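Local coordinates for Non-structural protein 2 (Human rotavirus C, PDB 2GU0), which probably takes part in genome replication and packaging and in viroplasm formation, as an octameric single-stranded RNA-binding protein with nucleoside and RNA triphosphatase activities, at residues Leu82-Asp85 / Thr86-Val90; Gln75-Glu78 / Leu79-Leu83. All coordinates share one frame; numbering follows the deposited sequence.

Contact 1: residues Leu82-Asp85 / Thr86-Val90; sequences LLAD and TLNMV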
# COMPACT_ATOMS: atom_id res chain seq x y z
N LEU A 82 -4.04 29.68 14.30
CA LEU A 82 -4.93 30.64 13.67
C LEU A 82 -5.24 31.73 14.70
O LEU A 82 -5.18 32.92 14.40
CB LEU A 82 -6.22 29.94 13.25
CG LEU A 82 -7.28 30.85 12.65
CD1 LEU A 82 -6.81 31.37 11.31
CD2 LEU A 82 -8.58 30.08 12.51
N LEU A 83 -5.54 31.32 15.92
CA LEU A 83 -5.85 32.27 16.97
C LEU A 83 -4.66 33.19 17.28
O LEU A 83 -4.83 34.40 17.38
CB LEU A 83 -6.32 31.53 18.21
CG LEU A 83 -7.64 30.76 17.99
CD1 LEU A 83 -7.98 29.93 19.22
CD2 LEU A 83 -8.76 31.74 17.68
N ALA A 84 -3.47 32.63 17.43
CA ALA A 84 -2.30 33.45 17.72
C ALA A 84 -2.09 34.45 16.58
O ALA A 84 -2.12 35.66 16.77
CB ALA A 84 -1.06 32.57 17.90
N ASP A 85 -1.87 33.94 15.38
CA ASP A 85 -1.69 34.78 14.20
C ASP A 85 -2.73 35.88 14.18
O ASP A 85 -2.41 37.05 14.07
CB ASP A 85 -1.85 33.96 12.93
CG ASP A 85 -0.70 33.04 12.70
OD1 ASP A 85 0.03 32.74 13.67
OD2 ASP A 85 -0.52 32.62 11.54
N THR A 86 -4.00 35.48 14.28
CA THR A 86 -5.07 36.45 14.25
C THR A 86 -4.86 37.50 15.32
O THR A 86 -4.60 38.65 15.01
CB THR A 86 -6.43 35.77 14.43
OG1 THR A 86 -6.65 34.86 13.34
CG2 THR A 86 -7.54 36.80 14.44
N LEU A 87 -4.96 37.11 16.58
CA LEU A 87 -4.78 38.05 17.66
C LEU A 87 -3.58 38.99 17.47
O LEU A 87 -3.65 40.18 17.80
CB LEU A 87 -4.65 37.29 18.98
CG LEU A 87 -5.95 36.63 19.43
CD1 LEU A 87 -5.71 35.86 20.71
CD2 LEU A 87 -7.03 37.68 19.63
N ASN A 88 -2.48 38.47 16.94
CA ASN A 88 -1.31 39.31 16.75
C ASN A 88 -1.59 40.44 15.78
O ASN A 88 -1.12 41.56 15.97
CB ASN A 88 -0.11 38.49 16.28
CG ASN A 88 0.45 37.60 17.37
OD1 ASN A 88 0.46 37.97 18.55
ND2 ASN A 88 0.94 36.42 16.99
N MET A 89 -2.38 40.16 14.75
CA MET A 89 -2.70 41.20 13.79
C MET A 89 -3.51 42.32 14.42
O MET A 89 -3.21 43.49 14.23
CB MET A 89 -3.45 40.63 12.61
CG MET A 89 -2.53 39.97 11.62
SD MET A 89 -3.25 40.05 10.00
CE MET A 89 -3.15 41.84 9.66
N VAL A 90 -4.54 41.95 15.18
CA VAL A 90 -5.36 42.96 15.84
C VAL A 90 -4.44 43.97 16.54
O VAL A 90 -4.83 45.12 16.78
CB VAL A 90 -6.31 42.31 16.85
CG1 VAL A 90 -7.05 43.37 17.63
CG2 VAL A 90 -7.29 41.43 16.13

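Contact 2: residues Gln75-Glu78 / Leu79-Leu83; sequences QYTE and LVNLL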
# COMPACT_ATOMS: atom_id res chain seq x y z
N GLN A 75 -5.89 19.22 14.47
CA GLN A 75 -6.79 20.33 14.25
C GLN A 75 -6.64 21.37 15.37
O GLN A 75 -6.95 22.54 15.17
CB GLN A 75 -8.22 19.80 14.18
CG GLN A 75 -9.16 20.69 13.42
CD GLN A 75 -8.92 20.66 11.94
OE1 GLN A 75 -7.80 20.87 11.47
NE2 GLN A 75 -9.98 20.40 11.18
N TYR A 76 -6.15 20.92 16.52
CA TYR A 76 -5.91 21.79 17.68
C TYR A 76 -4.72 22.71 17.36
O TYR A 76 -4.75 23.91 17.66
CB TYR A 76 -5.60 20.93 18.92
CG TYR A 76 -5.24 21.73 20.16
CD1 TYR A 76 -6.22 22.39 20.92
CD2 TYR A 76 -3.91 21.87 20.54
CE1 TYR A 76 -5.86 23.15 22.04
CE2 TYR A 76 -3.54 22.63 21.64
CZ TYR A 76 -4.52 23.26 22.39
OH TYR A 76 -4.12 24.00 23.47
N THR A 77 -3.69 22.14 16.74
CA THR A 77 -2.50 22.88 16.35
C THR A 77 -2.94 23.99 15.41
O THR A 77 -2.53 25.14 15.53
CB THR A 77 -1.51 22.00 15.59
OG1 THR A 77 -1.33 20.77 16.29
CG2 THR A 77 -0.19 22.68 15.45
N GLU A 78 -3.77 23.61 14.45
CA GLU A 78 -4.29 24.53 13.45
C GLU A 78 -4.99 25.72 14.09
O GLU A 78 -4.61 26.86 13.88
CB GLU A 78 -5.27 23.80 12.54
CG GLU A 78 -4.65 22.69 11.74
CD GLU A 78 -3.87 23.23 10.58
OE1 GLU A 78 -4.52 23.74 9.64
OE2 GLU A 78 -2.62 23.14 10.61
N LEU A 79 -6.02 25.43 14.88
CA LEU A 79 -6.79 26.46 15.55
C LEU A 79 -5.88 27.31 16.43
O LEU A 79 -5.95 28.54 16.45
CB LEU A 79 -7.89 25.83 16.39
CG LEU A 79 -8.75 26.80 17.21
CD1 LEU A 79 -9.49 27.72 16.26
CD2 LEU A 79 -9.71 26.04 18.09
N VAL A 80 -5.01 26.63 17.17
CA VAL A 80 -4.11 27.31 18.07
C VAL A 80 -3.28 28.36 17.32
O VAL A 80 -3.09 29.49 17.80
CB VAL A 80 -3.23 26.26 18.80
CG1 VAL A 80 -1.82 26.74 18.98
CG2 VAL A 80 -3.85 25.95 20.16
N ASN A 81 -2.80 28.01 16.13
CA ASN A 81 -2.00 28.95 15.36
C ASN A 81 -2.82 30.03 14.69
O ASN A 81 -2.37 31.15 14.52
CB ASN A 81 -1.14 28.21 14.35
CG ASN A 81 0.10 27.63 14.98
OD1 ASN A 81 0.17 26.45 15.28
ND2 ASN A 81 1.09 28.48 15.21
N LEU A 82 -4.04 29.68 14.30
CA LEU A 82 -4.93 30.64 13.67
C LEU A 82 -5.24 31.73 14.70
O LEU A 82 -5.18 32.92 14.40
CB LEU A 82 -6.22 29.94 13.25
CG LEU A 82 -7.28 30.85 12.65
CD1 LEU A 82 -6.81 31.37 11.31
CD2 LEU A 82 -8.58 30.08 12.51
N LEU A 83 -5.54 31.32 15.92
CA LEU A 83 -5.85 32.27 16.97
C LEU A 83 -4.66 33.19 17.28
O LEU A 83 -4.83 34.40 17.38
CB LEU A 83 -6.32 31.53 18.21
CG LEU A 83 -7.64 30.76 17.99
CD1 LEU A 83 -7.98 29.93 19.22
CD2 LEU A 83 -8.76 31.74 17.68

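Contact 1: residues Leu82-Asp85 / Thr86-Val90
Four successive i-to-i+4 hydrogen bonds tie L82-D85 to T86-V90 as one unbroken alpha-helix: T86 N to L82 O, L87 N to L83 O, N88 N to A84 O and M89 N to D85 O. The first three are alike, whereas the last is longer, with M89 N 3.2 Å from D85 O.

T86 adds a side-chain bond to this ladder. Its OG1 donates to L82 O at 2.7 Å, and T86 N reaches the same oxygen at 2.8 Å. The two donors approach from opposite faces of the carbonyl plane, the hydroxyl standing 39° out of it. A chi1 of -62° sets OG1 beside the backbone N, facing back along the helix, and leaves the methyl CG2 anti to that nitrogen. One carbonyl oxygen thus holds both the main chain and the rotation of the threonine, a common way for threonine to satisfy its hydroxyl inside a helix. L82 runs alongside T86 in the same direction, its CD1 4.0 Å from T86 OG1.

This is the C-terminal half of helix 74-90, an amphipathic helix of the N-terminal region. T86 rests on V136 of helix 129-139, L82 on L115 and I118 of helix 108-119, L83 on F7 and L87 on L4, both near the chain start. On another side the N88 amide passes beside A84 O. Its ND2 is not aligned to hydrogen-bond to that oxygen; the amide is secured through OD1, which accepts from W19 N of strand 18-21.

Contact 2: residues Gln75-Glu78 / Leu79-Leu83
Y76 and V80, one helical turn apart, make the main side-chain contact between Q75-E78 and L79-L83. With CG anti to the backbone N (chi1 176°), the Y76 side chain swings beside its own carbonyl and crosses that of V80 at a slant. V80 CG2 sits over one face of the phenol as a CH-pi contact, 3.8 Å from the Y76 ring centroid. The methyl is offset toward the CE2-CZ bond of the rim, with V80 CG2 3.6 Å from Y76 CZ. The far end of the tyrosine is fixed separately, since its OH is hydrogen-bonded to C6 O.

T77 and N81 lie next to each other on a different side, pointing the same way. Q75 bends at chi2 and gives NE2 to E112 OE2 of helix 108-119. Beneath the side chains runs the regular helical ladder; L79 N to Q75 O is 3.0 Å and almost straight at the hydrogen, 174°.

The sides of this part of the helix have different neighbours. L79 packs against F7, L176 and L111, its side chain about 5 Å from that of V108, a predicted ATP-binding residue. Helix 108-119 also receives E78 on L115, whereas V80 and N81 meet P21 of strand 18-21 and Y76 reaches I22 just beyond it.

Overall arrangement
Helix 74-90 illustrates how a single helix can pack against several elements of the N-terminal region. Contact 2 comes first along the chain and contact 1 follows it, with L82 and L83 belonging to both; their centres lie 10 Å apart on the same side of the chain's centre. Both belong to the N-terminal region, and no other subunit of the octamer touches either. Helix 108-119 and strand 18-21 flank the two contacts in common, while helix 129-139 packs against contact 1, where it meets T86 and M89. L79 of contact 2 approaches V108, a predicted nucleotide-binding residue, more closely than L83 does.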